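Local atomic coordinates of deoxyribodipyrimidine photo-lyase (Oryza sativa Japonica Group, PDB entry 3UMV), a protein that uses light absorbed with its FAD cofactor to split UV-induced cyclobutane pyrimidine dimers in DNA, restoring two separate pyrimidines. Residues W43-Q48 with A75-P80; L113-P118 with D223-R228; G393-Y398 with R468-D473. One frame throughout, in Å; residues are numbered along the deposited sequence.

Contact 1 (W43-Q48 with A75-P80); sequences WMLRDQ and ALFPRP. With URE (urea), chain M; EDO (1,2-ethanediol), chain H.
Leu45 and Phe77 meet across the segments at about a right angle, CD1 of Leu45 lying 3.9 Å from Phe77 CE2, in the plane of the ring and at its edge. This places the methyl against the rim of the phenyl. Two residues back in each segment, Trp43 NE1 and the methyl of Ala75 are neighbours, and here a single water does the joining. Its oxygen accepts from Trp43 NE1 (2.9 Å), in the plane of the indole, and from Ala75 N (2.8 Å), and it donates to Met44 O (2.7 Å). With CG anti to the backbone N (chi1 173°), the indole brings its N-H to this water. The setting is the ends of the adjacent parallel strands 40-44 and 70-75, where the two strands part.

Here the residues are buried, apart from the partly exposed Phe77. A urea lies against the edge of its ring, with its oxygen 3.4 Å from Phe77 CD2. Farther along, Pro78, Arg79 and Pro80 are exposed, and a 1,2-ethanediol, probably from the crystallisation liquor, donates a hydrogen bond from O2 to Arg79 O (2.8 Å).

With no direct hydrogen bond between the segments, the water supplies the polar link: it satisfies two N-H groups and a carbonyl where direct strand pairing has ended.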
# COMPACT_ATOMS: atom_id res chain seq x y z
N TRP A 43 0.24 -16.13 -8.76
CA TRP A 43 1.29 -15.14 -8.85
C TRP A 43 1.02 -14.08 -7.78
O TRP A 43 0.18 -13.20 -7.96
CB TRP A 43 1.33 -14.53 -10.26
CG TRP A 43 2.27 -13.35 -10.41
CD1 TRP A 43 3.25 -12.97 -9.53
CD2 TRP A 43 2.31 -12.40 -11.48
NE1 TRP A 43 3.90 -11.86 -10.00
CE2 TRP A 43 3.34 -11.49 -11.20
CE3 TRP A 43 1.57 -12.24 -12.67
CZ2 TRP A 43 3.65 -10.41 -12.05
CZ3 TRP A 43 1.89 -11.16 -13.52
CH2 TRP A 43 2.92 -10.27 -13.20
N MET A 44 1.70 -14.23 -6.65
CA MET A 44 1.59 -13.30 -5.53
C MET A 44 2.38 -12.04 -5.82
O MET A 44 3.56 -12.12 -6.17
CB MET A 44 2.16 -13.98 -4.29
CG MET A 44 2.12 -13.12 -3.02
SD MET A 44 2.94 -14.00 -1.67
CE MET A 44 1.65 -15.11 -1.11
N LEU A 45 1.77 -10.88 -5.66
CA LEU A 45 2.49 -9.62 -5.79
C LEU A 45 2.12 -8.64 -4.70
O LEU A 45 2.95 -8.31 -3.87
CB LEU A 45 2.31 -9.01 -7.19
CG LEU A 45 3.27 -7.88 -7.52
CD1 LEU A 45 3.47 -7.84 -9.03
CD2 LEU A 45 2.77 -6.53 -6.98
N ARG A 46 0.87 -8.18 -4.70
CA ARG A 46 0.46 -7.19 -3.70
C ARG A 46 0.18 -7.80 -2.33
O ARG A 46 0.39 -7.14 -1.31
CB ARG A 46 -0.74 -6.38 -4.17
CG ARG A 46 -0.95 -5.10 -3.36
CD ARG A 46 -2.18 -4.39 -3.83
NE ARG A 46 -2.33 -3.07 -3.24
CZ ARG A 46 -3.34 -2.26 -3.55
NH1 ARG A 46 -4.26 -2.67 -4.43
NH2 ARG A 46 -3.44 -1.06 -2.99
N ASP A 47 -0.30 -9.04 -2.30
CA ASP A 47 -0.79 -9.57 -1.04
C ASP A 47 0.10 -10.68 -0.50
O ASP A 47 -0.16 -11.87 -0.70
CB ASP A 47 -2.26 -9.98 -1.20
CG ASP A 47 -3.15 -8.79 -1.54
OD1 ASP A 47 -3.48 -8.63 -2.73
OD2 ASP A 47 -3.47 -7.98 -0.64
N GLN A 48 1.15 -10.26 0.19
CA GLN A 48 2.23 -11.13 0.63
C GLN A 48 1.91 -11.80 1.97
O GLN A 48 2.54 -11.51 3.00
CB GLN A 48 3.53 -10.34 0.67
CG GLN A 48 3.90 -9.80 -0.70
CD GLN A 48 4.80 -8.59 -0.65
OE1 GLN A 48 5.63 -8.44 0.25
NE2 GLN A 48 4.66 -7.71 -1.64
N ALA A 75 7.43 -12.81 -8.00
CA ALA A 75 8.50 -12.21 -8.81
C ALA A 75 8.96 -10.88 -8.22
O ALA A 75 8.17 -9.95 -8.09
CB ALA A 75 8.04 -12.00 -10.25
N LEU A 76 10.24 -10.81 -7.85
CA LEU A 76 10.84 -9.55 -7.43
C LEU A 76 11.27 -8.76 -8.67
O LEU A 76 12.02 -9.28 -9.50
CB LEU A 76 12.06 -9.81 -6.55
CG LEU A 76 12.67 -8.55 -5.92
CD1 LEU A 76 11.71 -7.94 -4.88
CD2 LEU A 76 14.03 -8.83 -5.31
N PHE A 77 10.81 -7.53 -8.83
CA PHE A 77 11.32 -6.71 -9.93
C PHE A 77 12.79 -6.43 -9.66
O PHE A 77 13.17 -6.04 -8.56
CB PHE A 77 10.55 -5.39 -10.05
CG PHE A 77 9.13 -5.55 -10.53
CD1 PHE A 77 8.72 -4.99 -11.73
CD2 PHE A 77 8.21 -6.24 -9.77
CE1 PHE A 77 7.41 -5.14 -12.16
CE2 PHE A 77 6.90 -6.39 -10.21
CZ PHE A 77 6.50 -5.84 -11.40
N PRO A 78 13.65 -6.64 -10.67
CA PRO A 78 15.08 -6.43 -10.45
C PRO A 78 15.45 -4.93 -10.42
O PRO A 78 14.63 -4.09 -10.78
CB PRO A 78 15.71 -7.10 -11.68
CG PRO A 78 14.67 -6.95 -12.74
CD PRO A 78 13.35 -7.15 -12.01
N ARG A 79 16.67 -4.63 -9.99
CA ARG A 79 17.20 -3.27 -9.98
C ARG A 79 16.80 -2.55 -11.27
O ARG A 79 16.95 -3.10 -12.36
CB ARG A 79 18.72 -3.32 -9.84
CG ARG A 79 19.42 -1.98 -9.79
CD ARG A 79 20.93 -2.17 -9.85
NE ARG A 79 21.31 -2.91 -11.06
CZ ARG A 79 22.42 -3.63 -11.19
NH1 ARG A 79 22.66 -4.26 -12.34
NH2 ARG A 79 23.28 -3.72 -10.19
N PRO A 80 16.29 -1.31 -11.17
CA PRO A 80 16.19 -0.41 -10.01
C PRO A 80 15.00 -0.70 -9.08
O PRO A 80 14.73 0.12 -8.20
CB PRO A 80 15.99 0.95 -10.67
CG PRO A 80 15.21 0.63 -11.89
CD PRO A 80 15.82 -0.65 -12.40
C URE M . 8.27 -6.48 -6.15
O URE M . 7.40 -7.24 -6.58
N1 URE M . 9.46 -6.47 -6.71
N2 URE M . 8.03 -5.66 -5.15
C1 EDO H . 19.57 -6.55 -11.88
O1 EDO H . 19.59 -7.80 -11.30
C2 EDO H . 18.92 -6.34 -13.06
O2 EDO H . 18.62 -5.05 -13.47
O HOH W 1 5.41 -10.84 -7.75

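Contact 2 (L113-P118 with D223-R228); sequences LFTGGP and DALIAR. With URE (urea), chain N.
A water is held from both segments: it donates to Thr115 O (3.1 Å) and accepts from Arg228 NH1 (3.2 Å), in the plane of the guanidinium and at its edge. It joins the edge strand 111-114 of the photolyase alpha/beta domain, a Rossmann-like fold, to helix 222-231. A bend at chi3 (64°) brings Arg228 NH1 obliquely to the side of Thr115, while NH2 forms a salt bridge with Glu232, four residues on, just past the end of the helix.

Beside this water-linked polar edge the contact is apolar. Leu225 reaches tip to tip toward two side chains, splitting its methyls between them: CD1 is 3.7 Å from Thr115 CG2. Val220 packs on both Leu113 and Leu225, and Leu94 of helix 87-106 also touches Leu225.

Phe114 points to the other face of the strand, where it packs on Ile121 and Leu124 of helix 120-127 and brings CE2 within 3.2 Å of urea N1. Replacing Phe114 by alanine is likely to open a gap between strand 111-114 and that helix and to take away the urea's aromatic neighbour. The same urea N1 also donates to Leu113 O (3.2 Å, 153° at the hydrogen). On the side turned to helix 222-231, Leu113 ends in the closest meeting of the two segments, its CD2 being 3.6 Å from Leu225 CD2.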
# COMPACT_ATOMS: atom_id res chain seq x y z
N LEU A 113 10.33 -18.46 -5.85
CA LEU A 113 10.85 -17.10 -5.80
C LEU A 113 11.68 -16.79 -7.04
O LEU A 113 12.66 -17.48 -7.32
CB LEU A 113 11.71 -16.90 -4.55
CG LEU A 113 12.24 -15.47 -4.44
CD1 LEU A 113 11.09 -14.49 -4.35
CD2 LEU A 113 13.17 -15.32 -3.24
N PHE A 114 11.29 -15.75 -7.76
CA PHE A 114 11.98 -15.35 -8.98
C PHE A 114 12.57 -13.94 -8.83
O PHE A 114 11.83 -12.98 -8.59
CB PHE A 114 11.02 -15.38 -10.17
CG PHE A 114 10.52 -16.76 -10.52
CD1 PHE A 114 9.17 -17.07 -10.44
CD2 PHE A 114 11.40 -17.75 -10.91
CE1 PHE A 114 8.70 -18.34 -10.77
CE2 PHE A 114 10.94 -19.03 -11.23
CZ PHE A 114 9.60 -19.32 -11.15
N THR A 115 13.89 -13.81 -8.95
CA THR A 115 14.50 -12.50 -8.78
C THR A 115 14.88 -11.81 -10.10
O THR A 115 15.45 -10.72 -10.11
CB THR A 115 15.70 -12.55 -7.81
OG1 THR A 115 16.60 -13.59 -8.20
CG2 THR A 115 15.20 -12.83 -6.40
N GLY A 116 14.53 -12.44 -11.22
CA GLY A 116 14.84 -11.89 -12.53
C GLY A 116 13.76 -10.98 -13.08
O GLY A 116 14.02 -10.17 -13.97
N GLY A 117 12.54 -11.11 -12.56
CA GLY A 117 11.44 -10.26 -13.00
C GLY A 117 10.22 -11.07 -13.36
O GLY A 117 10.27 -12.31 -13.36
N PRO A 118 9.10 -10.39 -13.66
CA PRO A 118 7.83 -11.03 -13.98
C PRO A 118 7.85 -11.96 -15.21
O PRO A 118 6.99 -12.82 -15.29
CB PRO A 118 6.87 -9.85 -14.21
CG PRO A 118 7.75 -8.65 -14.38
CD PRO A 118 8.98 -8.92 -13.57
N ASP A 223 19.74 -15.05 3.42
CA ASP A 223 20.78 -14.13 3.87
C ASP A 223 21.60 -13.55 2.70
O ASP A 223 21.85 -12.34 2.64
CB ASP A 223 21.66 -14.78 4.94
CG ASP A 223 20.94 -14.97 6.27
OD1 ASP A 223 20.11 -14.10 6.63
OD2 ASP A 223 21.18 -15.98 6.96
N ALA A 224 21.98 -14.40 1.75
CA ALA A 224 22.74 -13.94 0.59
C ALA A 224 21.90 -13.03 -0.29
O ALA A 224 22.37 -11.99 -0.74
CB ALA A 224 23.24 -15.09 -0.22
N LEU A 225 20.67 -13.44 -0.55
CA LEU A 225 19.74 -12.65 -1.37
C LEU A 225 19.46 -11.28 -0.78
O LEU A 225 19.55 -10.26 -1.47
CB LEU A 225 18.44 -13.41 -1.59
CG LEU A 225 17.34 -12.60 -2.27
CD1 LEU A 225 17.74 -12.29 -3.71
CD2 LEU A 225 16.02 -13.34 -2.22
N ILE A 226 19.11 -11.24 0.50
CA ILE A 226 18.84 -9.96 1.15
C ILE A 226 20.05 -9.03 1.08
O ILE A 226 19.92 -7.85 0.75
CB ILE A 226 18.39 -10.15 2.59
CG1 ILE A 226 17.00 -10.79 2.60
CG2 ILE A 226 18.36 -8.80 3.33
CD1 ILE A 226 16.58 -11.36 3.91
N ALA A 227 21.24 -9.55 1.39
CA ALA A 227 22.44 -8.73 1.33
C ALA A 227 22.67 -8.19 -0.08
O ALA A 227 23.01 -7.03 -0.26
CB ALA A 227 23.66 -9.50 1.82
N ARG A 228 22.47 -9.04 -1.08
CA ARG A 228 22.72 -8.65 -2.47
C ARG A 228 21.76 -7.56 -2.92
O ARG A 228 22.19 -6.50 -3.39
CB ARG A 228 22.59 -9.85 -3.42
CG ARG A 228 22.84 -9.45 -4.87
CD ARG A 228 22.70 -10.61 -5.83
NE ARG A 228 21.35 -11.16 -5.86
CZ ARG A 228 20.33 -10.62 -6.53
NH1 ARG A 228 19.13 -11.20 -6.50
NH2 ARG A 228 20.50 -9.50 -7.21
C URE N . 12.70 -21.23 -9.08
O URE N . 12.31 -21.62 -7.99
N1 URE N . 13.15 -20.01 -9.21
N2 URE N . 12.66 -22.03 -10.12
O HOH W 2 17.42 -9.11 -8.26

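Contact 3 (G393-Y398 with R468-D473); sequences GFMRMY and RKFDVD. With FAD (flavin-adenine dinucleotide), chain I.
Phe394 occupies the middle of the contact, touched by two successive residues of 468-473. At one corner of its ring, CE1 lies 3.4 Å from Lys469 NZ, which approaches obliquely. At another corner, Phe394 CE2 is 4.0 Å from Phe470 CE2 and sits at the edge of the Phe470 ring, near its plane. Met395 adds a Met-aromatic contact, its SD 5.1 Å from the centroid of the Phe470 ring and 68° off the normal, so the sulfur approaches obliquely near CZ.

Torsions account for this grouping. Phe394 has CG anti to its own N (chi1 -177°), which directs the ring out from the helix, whereas Met395 folds at chi2 and chi3 to bring SD to Phe470.

In the next shell, Met461 packs on Phe394, Asp274 on Phe470, and Leu377 and Ser381 of helix 376-388 on Met395. Asp471 follows as N-cap of helix 472-489, its OD1 accepting from Ala474 N, and it centres an inverse gamma turn.

Helix 393-405 also borders the cofactor. Gly393 CA is 3.4 Å from FAD O4', and a CB there would probably come too close to that oxygen, consistent with a glycine at this place. Arg396 NH1 is 3.1 Å from FAD C4X, with FAD O2' over one guanidinium face; a salt bridge from NH2 to Asp427 and a bond from NE to Met391 O fix its rotation. Met397 CG meets the flavin methyl C8M at 3.7 Å. The arrangement thus belongs to the helical FAD-binding site of a photolyase, with phenylalanine packing behind the helix that lines the flavin.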
# COMPACT_ATOMS: atom_id res chain seq x y z
N GLY A 393 0.50 10.78 10.45
CA GLY A 393 -0.51 11.02 9.44
C GLY A 393 -0.98 12.47 9.34
O GLY A 393 -1.20 12.99 8.24
N PHE A 394 -1.14 13.12 10.48
CA PHE A 394 -1.55 14.51 10.45
C PHE A 394 -0.41 15.36 9.85
O PHE A 394 -0.64 16.24 9.03
CB PHE A 394 -1.93 15.04 11.83
CG PHE A 394 -2.41 16.45 11.80
CD1 PHE A 394 -3.76 16.73 11.61
CD2 PHE A 394 -1.53 17.51 11.92
CE1 PHE A 394 -4.21 18.03 11.58
CE2 PHE A 394 -1.98 18.82 11.87
CZ PHE A 394 -3.32 19.08 11.70
N MET A 395 0.82 15.06 10.25
CA MET A 395 1.97 15.82 9.74
C MET A 395 2.18 15.63 8.21
O MET A 395 2.71 16.53 7.57
CB MET A 395 3.27 15.53 10.51
CG MET A 395 3.32 16.13 11.93
SD MET A 395 2.66 17.80 12.05
CE MET A 395 3.75 18.68 10.94
N ARG A 396 1.76 14.50 7.64
CA ARG A 396 1.89 14.31 6.18
C ARG A 396 1.14 15.38 5.38
O ARG A 396 1.64 15.86 4.34
CB ARG A 396 1.45 12.90 5.75
CG ARG A 396 2.34 11.81 6.30
CD ARG A 396 2.09 10.48 5.59
NE ARG A 396 2.48 9.36 6.44
CZ ARG A 396 2.82 8.16 5.99
NH1 ARG A 396 2.87 7.94 4.68
NH2 ARG A 396 3.14 7.19 6.84
N MET A 397 -0.04 15.78 5.87
CA MET A 397 -0.82 16.83 5.23
C MET A 397 -0.08 18.18 5.27
O MET A 397 0.06 18.85 4.25
CB MET A 397 -2.20 16.96 5.89
CG MET A 397 -3.04 15.72 5.77
SD MET A 397 -4.68 15.91 6.53
CE MET A 397 -4.28 15.58 8.23
N TYR A 398 0.38 18.56 6.46
CA TYR A 398 1.15 19.79 6.65
C TYR A 398 2.40 19.78 5.77
O TYR A 398 2.67 20.72 5.03
CB TYR A 398 1.54 19.92 8.12
CG TYR A 398 2.31 21.18 8.45
CD1 TYR A 398 3.70 21.18 8.47
CD2 TYR A 398 1.65 22.36 8.73
CE1 TYR A 398 4.41 22.35 8.78
CE2 TYR A 398 2.33 23.52 9.04
CZ TYR A 398 3.71 23.52 9.05
OH TYR A 398 4.36 24.69 9.36
N ARG A 468 -2.22 25.71 17.69
CA ARG A 468 -3.50 25.73 18.39
C ARG A 468 -3.97 24.32 18.74
O ARG A 468 -4.60 24.11 19.78
CB ARG A 468 -4.57 26.42 17.54
CG ARG A 468 -4.32 27.90 17.32
CD ARG A 468 -5.52 28.55 16.64
NE ARG A 468 -5.89 27.87 15.40
CZ ARG A 468 -5.55 28.29 14.19
NH1 ARG A 468 -4.84 29.41 14.04
NH2 ARG A 468 -5.92 27.61 13.12
N LYS A 469 -3.64 23.35 17.89
CA LYS A 469 -4.19 22.01 18.01
C LYS A 469 -3.39 21.09 18.93
O LYS A 469 -3.96 20.27 19.64
CB LYS A 469 -4.35 21.37 16.62
CG LYS A 469 -5.14 22.22 15.63
CD LYS A 469 -5.38 21.51 14.31
CE LYS A 469 -6.45 20.43 14.45
NZ LYS A 469 -6.66 19.67 13.19
N PHE A 470 -2.06 21.21 18.91
CA PHE A 470 -1.21 20.34 19.71
C PHE A 470 0.11 21.00 20.08
O PHE A 470 0.46 22.06 19.55
CB PHE A 470 -0.94 19.01 19.00
CG PHE A 470 -0.18 19.15 17.69
CD1 PHE A 470 1.20 19.02 17.67
CD2 PHE A 470 -0.84 19.40 16.50
CE1 PHE A 470 1.90 19.15 16.46
CE2 PHE A 470 -0.15 19.52 15.30
CZ PHE A 470 1.23 19.39 15.29
N ASP A 471 0.85 20.35 20.98
CA ASP A 471 2.13 20.87 21.48
C ASP A 471 3.23 20.68 20.43
O ASP A 471 3.93 19.66 20.44
CB ASP A 471 2.49 20.14 22.78
CG ASP A 471 3.69 20.75 23.51
OD1 ASP A 471 4.44 21.55 22.92
OD2 ASP A 471 3.88 20.41 24.69
N VAL A 472 3.36 21.65 19.53
CA VAL A 472 4.36 21.64 18.45
C VAL A 472 5.79 21.44 18.95
O VAL A 472 6.57 20.71 18.34
CB VAL A 472 4.30 22.95 17.63
CG1 VAL A 472 5.46 23.01 16.65
CG2 VAL A 472 2.98 23.05 16.88
N ASP A 473 6.14 22.07 20.07
CA ASP A 473 7.50 21.96 20.59
C ASP A 473 7.80 20.55 21.09
O ASP A 473 8.93 20.07 20.96
CB ASP A 473 7.74 22.99 21.71
CG ASP A 473 7.68 24.42 21.20
OD1 ASP A 473 7.82 24.62 19.97
OD2 ASP A 473 7.51 25.33 22.03
PA FAD I . -4.12 4.94 11.03
O1A FAD I . -4.64 6.29 11.42
O2A FAD I . -4.07 3.95 12.16
O5B FAD I . -5.00 4.40 9.81
C5B FAD I . -5.27 3.02 9.63
C4B FAD I . -5.27 2.69 8.14
O4B FAD I . -6.23 3.45 7.42
C3B FAD I . -3.95 3.03 7.48
O3B FAD I . -3.00 2.00 7.66
C2B FAD I . -4.36 3.15 6.04
O2B FAD I . -4.56 1.85 5.50
C1B FAD I . -5.71 3.80 6.16
N9A FAD I . -5.61 5.26 6.03
C8A FAD I . -5.48 6.18 7.04
N7A FAD I . -5.43 7.41 6.46
C5A FAD I . -5.50 7.27 5.11
C6A FAD I . -5.50 8.17 4.03
N6A FAD I . -5.50 9.49 4.21
N1A FAD I . -5.60 7.69 2.75
C2A FAD I . -5.71 6.33 2.52
N3A FAD I . -5.71 5.46 3.58
C4A FAD I . -5.62 5.92 4.85
N1 FAD I . -0.61 6.11 3.25
C2 FAD I . 0.07 4.99 2.88
O2 FAD I . -0.42 3.90 3.19
N3 FAD I . 1.24 5.08 2.15
C4 FAD I . 1.75 6.32 1.80
O4 FAD I . 2.80 6.40 1.16
C4X FAD I . 1.05 7.46 2.18
N5 FAD I . 1.52 8.72 1.88
C5X FAD I . 0.80 9.84 2.25
C6 FAD I . 1.26 11.11 1.91
C7 FAD I . 0.54 12.25 2.28
C7M FAD I . 1.05 13.61 1.89
C8 FAD I . -0.65 12.10 3.00
C8M FAD I . -1.47 13.27 3.43
C9 FAD I . -1.09 10.83 3.34
C9A FAD I . -0.38 9.71 2.96
N10 FAD I . -0.83 8.45 3.31
C10 FAD I . -0.11 7.35 2.91
C1' FAD I . -2.11 8.24 4.10
C2' FAD I . -1.91 8.20 5.65
O2' FAD I . -1.11 9.28 6.17
C3' FAD I . -1.31 6.88 6.17
O3' FAD I . -2.04 5.81 5.65
C4' FAD I . -1.32 6.77 7.70
O4' FAD I . -0.58 7.84 8.26
C5' FAD I . -0.72 5.42 8.08
O5' FAD I . -0.41 5.27 9.45
P FAD I . -1.30 4.27 10.34
O1P FAD I . -1.41 2.91 9.68
O2P FAD I . -0.72 4.21 11.73
O3P FAD I . -2.66 5.13 10.32

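Overall arrangement
From the N terminus, contact 1 closes the first loop, a beta-alpha-beta crossover in which strand 40-44 leads through helix 54-66 to strand 70-75. Contact 2 opens only afterwards, at edge strand 111-114, and closes some 105 residues later on helix 222-231. Contact 3 then closes a mostly helical loop from helix 393-405 to the link between helices 463-469 and 472-489. The three follow in series, and none nests in or crosses another. Contacts 1 and 2 share one sheet and touch: Leu76 N is 2.8 Å from Phe114 O, a probable hydrogen bond. Contact 3, beside FAD, lies on the opposite side of the chain's centre, its own centre about 35 Å from that of contact 1.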